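Local coordinates for protein ferulic acid esterase, AmCE1/Fae1A (Anaeromyces mucronatus, PDB 5CXX) that probably hydrolyses feruloyl ester bonds and binds ferulic acid in a pocket of its alpha/beta-hydrolase fold, at residues A151-S156 with A260-F265; A178-P183 with T220-V225; V213-C218 with I244-P249. All blocks are in the same frame, centred on the assembly; numbering follows the deposited sequence. Where two conformers were deposited one is given.

In the fold
All three contacts sit on or just beyond the parallel part of the mixed sheet, where strands 150-155, 175-179, 213-219 and 244-248 lie side by side in that order. Contact 1 sets helix 255-266 against strand 150-155, contact 3 pairs strands 213-219 and 244-248 at the sheet edge, and contact 2 joins the loops that follow strands 175-179 and 213-219. Centres of contacts 1 and 3 are about 9 Å apart, of 2 and 3 about 11 Å, of 1 and 2 about 13 Å. Along the chain, contacts 2 and 3 nest inside the loop closed by contact 1 and interleave. Residues at and beyond the strand ends meet ferulic acid.

Contact 1: A151-S156 with A260-F265; sequences ALCGFS and AGFYNF. With FER (3-(4-hydroxy-3-methoxyphenyl)-2-propenoic acid), chain D.
Cys153 meets two phenylalanines of helix 255-266 with different parts of its short side chain. Its SG sits between the backbone N and the carbonyl carbon (chi1 59°), which directs the sulfur to the edge of the Phe262 ring, near the ring plane, 3.8 Å from Phe262 CE1. The same SG approaches Phe265 obliquely, 4.7 Å from the ring centroid, so the sulfur makes sulfur-aromatic contacts with both rings, while Cys153 CB packs 3.7 Å from Phe265 CE2. Phe265 carries its ring anti to the backbone N (chi1 -176°), extending CZ toward the strand until it lies 3.9 Å from Ala151 CB. The strand segment and helix segment run antiparallel at 166°, with axes 9.9 Å apart at closest approach, so the rings bridge the backbone separation. All the touching residues are buried, and the interface relies on apolar and sulfur-aromatic packing. Phe262 is further fixed by a stack with Tyr61 of the adjacent strand 58-62. Beyond the packed end, Ser156 faces the carboxyl end of ferulic acid and is hydrogen-bonded to His253. Helix 255-266 thus packs on the strand that leads into Ser156, whose positive phi and GxSxG setting, between strand 150-155 and helix 157-168, are consistent with the nucleophile elbow of an alpha/beta-hydrolase.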
loop_
_atom_site.group_PDB
_atom_site.type_symbol
_atom_site.label_atom_id
_atom_site.label_comp_id
_atom_site.label_asym_id
_atom_site.label_seq_id
_atom_site.Cartn_x
_atom_site.Cartn_y
_atom_site.Cartn_z
ATOM N N ALA A 151 8.195 0.903 -3.614
ATOM C CA ALA A 151 7.061 1.570 -2.946
ATOM C C ALA A 151 6.124 0.568 -2.336
ATOM O O ALA A 151 6.009 -0.571 -2.814
ATOM C CB ALA A 151 6.273 2.423 -3.947
ATOM N N LEU A 152 5.483 0.988 -1.237
ATOM C CA LEU A 152 4.565 0.102 -0.511
ATOM C C LEU A 152 3.359 0.923 -0.129
ATOM O O LEU A 152 3.511 1.956 0.582
ATOM C CB LEU A 152 5.265 -0.489 0.740
ATOM C CG LEU A 152 4.360 -1.414 1.592
ATOM C CD1 LEU A 152 4.001 -2.678 0.767
ATOM C CD2 LEU A 152 5.162 -1.814 2.843
ATOM N N CYS A 153 2.170 0.546 -0.622
ATOM C CA CYS A 153 0.987 1.294 -0.255
ATOM C C CYS A 153 -0.189 0.324 -0.056
ATOM O O CYS A 153 -0.055 -0.857 -0.315
ATOM C CB CYS A 153 0.630 2.386 -1.307
ATOM S SG CYS A 153 0.308 1.726 -3.001
ATOM N N GLY A 154 -1.280 0.846 0.496
ATOM C CA GLY A 154 -2.359 -0.074 0.850
ATOM C C GLY A 154 -3.613 0.675 1.259
ATOM O O GLY A 154 -3.589 1.884 1.458
ATOM N N PHE A 155 -4.690 -0.105 1.384
ATOM C CA PHE A 155 -5.945 0.409 1.872
ATOM C C PHE A 155 -6.311 -0.233 3.201
ATOM O O PHE A 155 -6.211 -1.447 3.330
ATOM C CB PHE A 155 -7.029 0.074 0.848
ATOM C CG PHE A 155 -8.430 0.383 1.316
ATOM C CD1 PHE A 155 -8.817 1.682 1.607
ATOM C CD2 PHE A 155 -9.397 -0.662 1.353
ATOM C CE1 PHE A 155 -10.145 1.971 1.971
ATOM C CE2 PHE A 155 -10.743 -0.365 1.735
ATOM C CZ PHE A 155 -11.094 0.936 2.042
ATOM N N SER A 156 -6.697 0.611 4.162
ATOM C CA SER A 156 -7.313 0.190 5.438
ATOM C C SER A 156 -6.353 -0.738 6.157
ATOM O O SER A 156 -5.265 -0.265 6.554
ATOM C CB SER A 156 -8.688 -0.399 5.232
ATOM O OG SER A 156 -9.377 -0.306 6.456
ATOM N N ALA A 260 -8.182 8.752 -4.619
ATOM C CA ALA A 260 -7.479 10.022 -4.340
ATOM C C ALA A 260 -6.079 9.750 -3.780
ATOM O O ALA A 260 -5.087 10.441 -4.143
ATOM C CB ALA A 260 -8.285 10.893 -3.354
ATOM N N GLY A 261 -5.986 8.749 -2.897
ATOM C CA GLY A 261 -4.697 8.436 -2.302
ATOM C C GLY A 261 -3.704 7.935 -3.361
ATOM O O GLY A 261 -2.586 8.393 -3.451
ATOM N N PHE A 262 -4.142 6.953 -4.154
ATOM C CA PHE A 262 -3.229 6.360 -5.136
ATOM C C PHE A 262 -2.802 7.350 -6.211
ATOM O O PHE A 262 -1.636 7.388 -6.668
ATOM C CB PHE A 262 -3.927 5.158 -5.776
ATOM C CG PHE A 262 -2.990 4.188 -6.460
ATOM C CD1 PHE A 262 -1.888 3.631 -5.773
ATOM C CD2 PHE A 262 -3.284 3.747 -7.760
ATOM C CE1 PHE A 262 -1.041 2.696 -6.406
ATOM C CE2 PHE A 262 -2.453 2.809 -8.384
ATOM C CZ PHE A 262 -1.355 2.282 -7.711
ATOM N N TYR A 263 -3.750 8.191 -6.647
ATOM C CA TYR A 263 -3.448 9.249 -7.625
ATOM C C TYR A 263 -2.361 10.199 -7.118
ATOM O O TYR A 263 -1.391 10.492 -7.850
ATOM C CB TYR A 263 -4.748 10.027 -7.902
ATOM C CG TYR A 263 -4.606 11.281 -8.749
ATOM C CD1 TYR A 263 -4.265 11.207 -10.101
ATOM C CD2 TYR A 263 -4.851 12.555 -8.185
ATOM C CE1 TYR A 263 -4.182 12.333 -10.898
ATOM C CE2 TYR A 263 -4.772 13.708 -8.994
ATOM C CZ TYR A 263 -4.432 13.577 -10.341
ATOM O OH TYR A 263 -4.374 14.712 -11.126
ATOM N N ASN A 264 -2.504 10.713 -5.881
ATOM C CA ASN A 264 -1.419 11.562 -5.384
ATOM C C ASN A 264 -0.125 10.789 -5.140
ATOM O O ASN A 264 0.980 11.292 -5.436
ATOM C CB ASN A 264 -1.909 12.239 -4.094
ATOM C CG ASN A 264 -2.853 13.382 -4.369
ATOM O OD1 ASN A 264 -2.399 14.483 -4.715
ATOM N ND2 ASN A 264 -4.151 13.143 -4.211
ATOM N N PHE A 265 -0.235 9.566 -4.630
ATOM C CA PHE A 265 0.957 8.807 -4.339
ATOM C C PHE A 265 1.812 8.516 -5.570
ATOM O O PHE A 265 3.034 8.658 -5.565
ATOM C CB PHE A 265 0.532 7.516 -3.634
ATOM C CG PHE A 265 1.684 6.628 -3.160
ATOM C CD1 PHE A 265 2.586 7.091 -2.175
ATOM C CD2 PHE A 265 1.828 5.358 -3.686
ATOM C CE1 PHE A 265 3.613 6.224 -1.707
ATOM C CE2 PHE A 265 2.866 4.515 -3.268
ATOM C CZ PHE A 265 3.739 4.937 -2.277
HETATM C C4 FER D . -10.507 -2.383 13.355
HETATM C C5 FER D . -11.459 -1.841 12.444
HETATM C C6 FER D . -11.248 -1.957 11.101
HETATM C C3 FER D . -9.327 -2.950 12.839
HETATM C C2 FER D . -9.110 -3.099 11.496
HETATM C C1 FER D . -10.052 -2.588 10.622
HETATM C C10 FER D . -7.217 -3.759 13.263
HETATM C C7 FER D . -9.821 -2.773 9.161
HETATM C C8 FER D . -10.766 -2.642 8.215
HETATM C C9 FER D . -10.370 -2.862 6.756
HETATM O O1 FER D . -9.193 -3.189 6.406
HETATM O O2 FER D . -11.265 -2.745 5.879
HETATM O O4 FER D . -10.611 -2.324 14.712
HETATM O O3 FER D . -8.480 -3.395 13.810
#

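Contact 2: A178-P183 with T220-V225; sequences AFAPAP and TNDSVV. With FER (3-(4-hydroxy-3-methoxyphenyl)-2-propenoic acid), chain D.
The backbones approach most closely at Ala182 and Val225, whose CA atoms are 5.4 Å apart, as two irregular loops meet beyond the ends of strands 175-179 and 213-219. Val225 dominates the side-chain contact by dividing its branches. With CG1 anti to its carbonyl carbon (chi1 -58°), that methyl reaches Ala182 CA at 3.6 Å, and its contact continues to the ring of Pro183. The other methyl, CG2, turns to Ala180 and lies 3.6 Å from Ala180 O, while CB faces Pro181 O. This carbonyl oxygen is buried by the contact and has no polar partner in the model. Ala180 CB also meets a carboxylate oxygen, Asp222 OD2, at 3.6 Å.

The two oxygens of Asp222 have separate tasks. Asp222 OD1 accepts from Val224 N at 2.8 Å, nearly in line with the C-O bond, in an Asx turn. A second donor, Val225 N, reaches Asp222 OD1 from above the carboxylate plane, 52° out of it, over 2.9 Å. These two bonds tie the carboxylate to its own loop, whereas OD2 is hydrogen-bonded to His253 ND1. His253 is in turn hydrogen-bonded to Ser156, which probably completes a Ser-His-Asp catalytic triad, in the arrangement known from alpha/beta-hydrolases, with the acid on the loop after strand 213-219.

Both loops also line the ferulic acid pocket. Pro183 CG stands above the ligand ring plane, over the C4-O4 bond, 3.4 Å from the phenol oxygen O4. On the same side Ala182 CB sits above the plane but past the rim, near C2 and C7. From the other loop, Val224 CG1 lies near the ring plane and touches ferulic acid C8 at 3.7 Å; with this branch anti to the backbone N (chi1 174°), it is directed at the propenoic chain.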
loop_
_atom_site.group_PDB
_atom_site.type_symbol
_atom_site.label_atom_id
_atom_site.label_comp_id
_atom_site.label_asym_id
_atom_site.label_seq_id
_atom_site.Cartn_x
_atom_site.Cartn_y
_atom_site.Cartn_z
ATOM N N ALA A 178 -0.573 5.296 2.507
ATOM C CA ALA A 178 -1.526 4.689 3.420
ATOM C C ALA A 178 -2.892 5.303 3.167
ATOM O O ALA A 178 -3.112 6.479 3.552
ATOM C CB ALA A 178 -1.105 4.914 4.909
ATOM N N PHE A 179 -3.811 4.557 2.547
ATOM C CA PHE A 179 -5.133 5.107 2.225
ATOM C C PHE A 179 -6.117 4.574 3.237
ATOM O O PHE A 179 -6.412 3.371 3.253
ATOM C CB PHE A 179 -5.531 4.734 0.763
ATOM C CG PHE A 179 -4.371 4.861 -0.227
ATOM C CD1 PHE A 179 -3.433 5.891 -0.114
ATOM C CD2 PHE A 179 -4.197 3.871 -1.236
ATOM C CE1 PHE A 179 -2.343 5.960 -0.949
ATOM C CE2 PHE A 179 -3.110 3.962 -2.116
ATOM C CZ PHE A 179 -2.162 5.001 -1.978
ATOM N N ALA A 180 -6.540 5.468 4.136
ATOM C CA ALA A 180 -7.478 5.151 5.232
ATOM C C ALA A 180 -6.954 4.032 6.125
ATOM O O ALA A 180 -7.666 3.038 6.348
ATOM C CB ALA A 180 -8.889 4.805 4.697
ATOM N N PRO A 181 -5.766 4.193 6.706
ATOM C CA PRO A 181 -5.208 3.121 7.548
ATOM C C PRO A 181 -6.030 2.796 8.817
ATOM O O PRO A 181 -6.621 3.643 9.479
ATOM C CB PRO A 181 -3.811 3.679 7.941
ATOM C CG PRO A 181 -3.972 5.214 7.912
ATOM C CD PRO A 181 -4.838 5.355 6.612
ATOM N N ALA A 182 -6.063 1.492 9.101
ATOM C CA ALA A 182 -6.806 0.931 10.219
ATOM C C ALA A 182 -6.170 1.266 11.579
ATOM O O ALA A 182 -4.942 1.495 11.647
ATOM C CB ALA A 182 -6.874 -0.632 9.999
ATOM N N PRO A 183 -6.959 1.178 12.650
ATOM C CA PRO A 183 -6.401 1.342 14.005
ATOM C C PRO A 183 -5.408 0.263 14.355
ATOM O O PRO A 183 -5.424 -0.846 13.788
ATOM C CB PRO A 183 -7.611 1.223 14.932
ATOM C CG PRO A 183 -8.685 0.453 14.089
ATOM C CD PRO A 183 -8.420 0.896 12.669
ATOM N N THR A 220 -13.389 12.127 5.048
ATOM C CA THR A 220 -13.784 12.860 6.278
ATOM C C THR A 220 -14.874 12.061 7.036
ATOM O O THR A 220 -15.117 12.313 8.206
ATOM C CB THR A 220 -14.347 14.240 5.983
ATOM O OG1 THR A 220 -15.376 14.098 5.012
ATOM C CG2 THR A 220 -13.218 15.159 5.406
ATOM N N ASN A 221 -15.477 11.063 6.377
ATOM C CA ASN A 221 -16.644 10.381 6.955
ATOM C C ASN A 221 -16.467 8.878 6.839
ATOM O O ASN A 221 -17.390 8.168 6.418
ATOM C CB ASN A 221 -17.923 10.797 6.254
ATOM C CG ASN A 221 -18.241 12.276 6.494
ATOM O OD1 ASN A 221 -17.635 13.171 5.888
ATOM N ND2 ASN A 221 -19.136 12.539 7.448
ATOM N N ASP A 222 -15.274 8.408 7.212
ATOM C CA ASP A 222 -14.960 6.985 7.073
ATOM C C ASP A 222 -15.544 6.277 8.310
ATOM O O ASP A 222 -15.028 6.436 9.421
ATOM C CB ASP A 222 -13.438 6.763 6.955
ATOM C CG ASP A 222 -13.113 5.323 6.626
ATOM O OD1 ASP A 222 -13.657 4.417 7.306
ATOM O OD2 ASP A 222 -12.309 5.079 5.712
ATOM N N SER A 223 -16.571 5.459 8.062
ATOM C CA SER A 223 -17.330 4.780 9.113
ATOM C C SER A 223 -16.577 3.523 9.653
ATOM O O SER A 223 -17.017 2.932 10.688
ATOM C CB SER A 223 -18.706 4.351 8.558
ATOM O OG SER A 223 -18.490 3.476 7.480
ATOM N N VAL A 224 -15.458 3.148 9.036
ATOM C CA VAL A 224 -14.765 1.911 9.413
ATOM C C VAL A 224 -13.499 2.243 10.219
ATOM O O VAL A 224 -13.286 1.599 11.268
ATOM C CB VAL A 224 -14.393 1.090 8.197
ATOM C CG1 VAL A 224 -13.517 -0.180 8.525
ATOM C CG2 VAL A 224 -15.691 0.665 7.478
ATOM N N VAL A 225 -12.702 3.217 9.749
ATOM C CA VAL A 225 -11.483 3.529 10.502
ATOM C C VAL A 225 -11.538 4.914 11.175
ATOM O O VAL A 225 -10.620 5.253 11.882
ATOM C CB VAL A 225 -10.188 3.428 9.621
ATOM C CG1 VAL A 225 -10.056 1.980 9.005
ATOM C CG2 VAL A 225 -10.126 4.499 8.483
HETATM C C4 FER D . -10.507 -2.383 13.355
HETATM C C5 FER D . -11.459 -1.841 12.444
HETATM C C6 FER D . -11.248 -1.957 11.101
HETATM C C3 FER D . -9.327 -2.950 12.839
HETATM C C2 FER D . -9.110 -3.099 11.496
HETATM C C1 FER D . -10.052 -2.588 10.622
HETATM C C10 FER D . -7.217 -3.759 13.263
HETATM C C7 FER D . -9.821 -2.773 9.161
HETATM C C8 FER D . -10.766 -2.642 8.215
HETATM C C9 FER D . -10.370 -2.862 6.756
HETATM O O1 FER D . -9.193 -3.189 6.406
HETATM O O2 FER D . -11.265 -2.745 5.879
HETATM O O4 FER D . -10.611 -2.324 14.712
HETATM O O3 FER D . -8.480 -3.395 13.810
#

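Contact 3: V213-C218 with I244-P249; sequences VSLIDC and IWFEVP
Ile244 is joined to strand 213-219 by two short backbone bonds: Ile216 N donates to Ile244 O over 2.8 Å, and Ile244 N donates to Ser214 O over the same length. The strand segments run parallel, with their directions 14° apart and axes 4.8 Å apart, as expected for neighbours in a beta-alpha-beta unit with helix 228-238 as the crossover. The bond from Cys218 N to Phe246 O is weak at 3.4 Å, although Val248 N donates soundly to Cys218 O.

Side chains pack on both faces. On one, Ile216 CG2 lies 3.7 Å from Trp245 CE3. On the other, Asp217 CB stands over the Phe246 ring in a CH-pi contact, 17° off the ring normal, and Leu215 CD2 approaches the ring obliquely. With CG between the backbone N and the carbonyl carbon (chi1 67°), Phe246 lays its ring alongside Asp217. An alanine in place of Phe246 is likely to leave Asp217 CB and Leu215 CD2 without their aromatic partner and open a gap beside helix 255-266.

Leu215 to Cys218 are buried, whereas Ile244, Trp245, Phe246 and Glu247 are partly exposed on this outermost strand. The chemistry implies that backbone bonds set the register, while an acidic side chain, Asp217, offers the ring face its CB rather than its carboxylate, whose OD2 lies 3.4 Å from Val248 CG2.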
loop_
_atom_site.group_PDB
_atom_site.type_symbol
_atom_site.label_atom_id
_atom_site.label_comp_id
_atom_site.label_asym_id
_atom_site.label_seq_id
_atom_site.Cartn_x
_atom_site.Cartn_y
_atom_site.Cartn_z
ATOM N N VAL A 213 9.030 9.521 0.423
ATOM C CA VAL A 213 7.666 10.067 0.477
ATOM C C VAL A 213 6.878 9.197 1.463
ATOM O O VAL A 213 6.972 7.932 1.430
ATOM C CB VAL A 213 6.971 10.039 -0.901
ATOM C CG1 VAL A 213 5.517 10.502 -0.768
ATOM C CG2 VAL A 213 7.701 10.880 -1.915
ATOM N N SER A 214 6.112 9.816 2.371
ATOM C CA SER A 214 5.162 9.127 3.257
ATOM C C SER A 214 3.863 9.858 3.060
ATOM O O SER A 214 3.848 11.086 3.181
ATOM C CB SER A 214 5.642 9.204 4.718
ATOM O OG SER A 214 4.609 8.711 5.530
ATOM N N LEU A 215 2.793 9.157 2.651
ATOM C CA LEU A 215 1.540 9.861 2.353
ATOM C C LEU A 215 0.422 9.133 3.008
ATOM O O LEU A 215 0.338 7.906 2.875
ATOM C CB LEU A 215 1.298 9.925 0.848
ATOM C CG LEU A 215 -0.005 10.577 0.328
ATOM C CD1 LEU A 215 0.210 11.219 -1.070
ATOM C CD2 LEU A 215 -1.236 9.588 0.297
ATOM N N ILE A 216 -0.491 9.873 3.633
ATOM C CA ILE A 216 -1.635 9.282 4.311
ATOM C C ILE A 216 -2.870 10.075 3.897
ATOM O O ILE A 216 -2.833 11.326 3.874
ATOM C CB ILE A 216 -1.514 9.387 5.843
ATOM C CG1 ILE A 216 -0.267 8.709 6.336
ATOM C CG2 ILE A 216 -2.767 8.756 6.502
ATOM C CD1 ILE A 216 -0.075 8.915 7.886
ATOM N N ASP A 217 -3.966 9.361 3.542
ATOM C CA ASP A 217 -5.247 10.063 3.366
ATOM C C ASP A 217 -6.369 9.316 4.028
ATOM O O ASP A 217 -6.181 8.195 4.572
ATOM C CB ASP A 217 -5.586 10.391 1.857
ATOM C CG ASP A 217 -6.287 9.225 1.084
ATOM O OD1 ASP A 217 -6.037 8.068 1.396
ATOM O OD2 ASP A 217 -7.099 9.526 0.163
ATOM N N CYS A 218 -7.520 9.965 4.030
ATOM C CA CYS A 218 -8.740 9.339 4.557
ATOM C C CYS A 218 -9.934 10.179 4.166
ATOM O O CYS A 218 -9.814 11.410 4.099
ATOM C CB CYS A 218 -8.686 9.227 6.109
ATOM S SG CYS A 218 -9.990 8.138 6.806
ATOM N N ILE A 244 2.890 13.609 4.030
ATOM C CA ILE A 244 1.773 14.308 3.470
ATOM C C ILE A 244 0.497 13.755 4.066
ATOM O O ILE A 244 0.361 12.513 4.130
ATOM C CB ILE A 244 1.724 14.028 1.949
ATOM C CG1 ILE A 244 2.974 14.648 1.280
ATOM C CG2 ILE A 244 0.401 14.503 1.302
ATOM C CD1 ILE A 244 3.249 14.008 -0.159
ATOM N N TRP A 245 -0.418 14.634 4.444
ATOM C CA TRP A 245 -1.705 14.212 4.971
ATOM C C TRP A 245 -2.813 15.045 4.334
ATOM O O TRP A 245 -2.654 16.274 4.246
ATOM C CB TRP A 245 -1.713 14.386 6.507
ATOM C CG TRP A 245 -3.095 14.510 7.147
ATOM C CD1 TRP A 245 -3.594 15.628 7.739
ATOM C CD2 TRP A 245 -4.119 13.469 7.333
ATOM N NE1 TRP A 245 -4.845 15.395 8.276
ATOM C CE2 TRP A 245 -5.203 14.095 8.016
ATOM C CE3 TRP A 245 -4.244 12.127 6.949
ATOM C CZ2 TRP A 245 -6.351 13.419 8.376
ATOM C CZ3 TRP A 245 -5.438 11.439 7.293
ATOM C CH2 TRP A 245 -6.454 12.088 8.008
ATOM N N PHE A 246 -3.897 14.351 3.900
ATOM C CA PHE A 246 -5.066 15.123 3.470
ATOM C C PHE A 246 -6.318 14.292 3.607
ATOM O O PHE A 246 -6.247 13.054 3.688
ATOM C CB PHE A 246 -4.941 15.620 2.008
ATOM C CG PHE A 246 -4.973 14.512 0.965
ATOM C CD1 PHE A 246 -3.792 13.851 0.630
ATOM C CD2 PHE A 246 -6.180 14.117 0.373
ATOM C CE1 PHE A 246 -3.781 12.800 -0.307
ATOM C CE2 PHE A 246 -6.185 13.038 -0.612
ATOM C CZ PHE A 246 -4.971 12.403 -0.915
ATOM N N GLU A 247 -7.454 14.993 3.614
ATOM C CA GLU A 247 -8.773 14.305 3.770
ATOM C C GLU A 247 -9.607 14.507 2.535
ATOM O O GLU A 247 -9.611 15.568 1.930
ATOM C CB GLU A 247 -9.511 14.815 5.037
ATOM C CG GLU A 247 -8.759 14.429 6.278
ATOM C CD GLU A 247 -9.442 15.014 7.495
ATOM O OE1 GLU A 247 -9.338 16.224 7.787
ATOM O OE2 GLU A 247 -10.066 14.267 8.241
ATOM N N VAL A 248 -10.358 13.470 2.167
ATOM C CA VAL A 248 -11.185 13.524 0.968
ATOM C C VAL A 248 -12.590 13.905 1.385
ATOM O O VAL A 248 -13.209 13.184 2.179
ATOM C CB VAL A 248 -11.184 12.143 0.275
ATOM C CG1 VAL A 248 -12.042 12.240 -0.978
ATOM C CG2 VAL A 248 -9.691 11.760 -0.041
ATOM N N PRO A 249 -13.078 15.082 0.957
ATOM C CA PRO A 249 -14.296 15.605 1.578
ATOM C C PRO A 249 -15.565 14.766 1.269
ATOM O O PRO A 249 -15.812 14.500 0.082
ATOM C CB PRO A 249 -14.414 17.034 0.998
ATOM C CG PRO A 249 -13.633 16.990 -0.229
ATOM C CD PRO A 249 -12.497 16.026 -0.013
#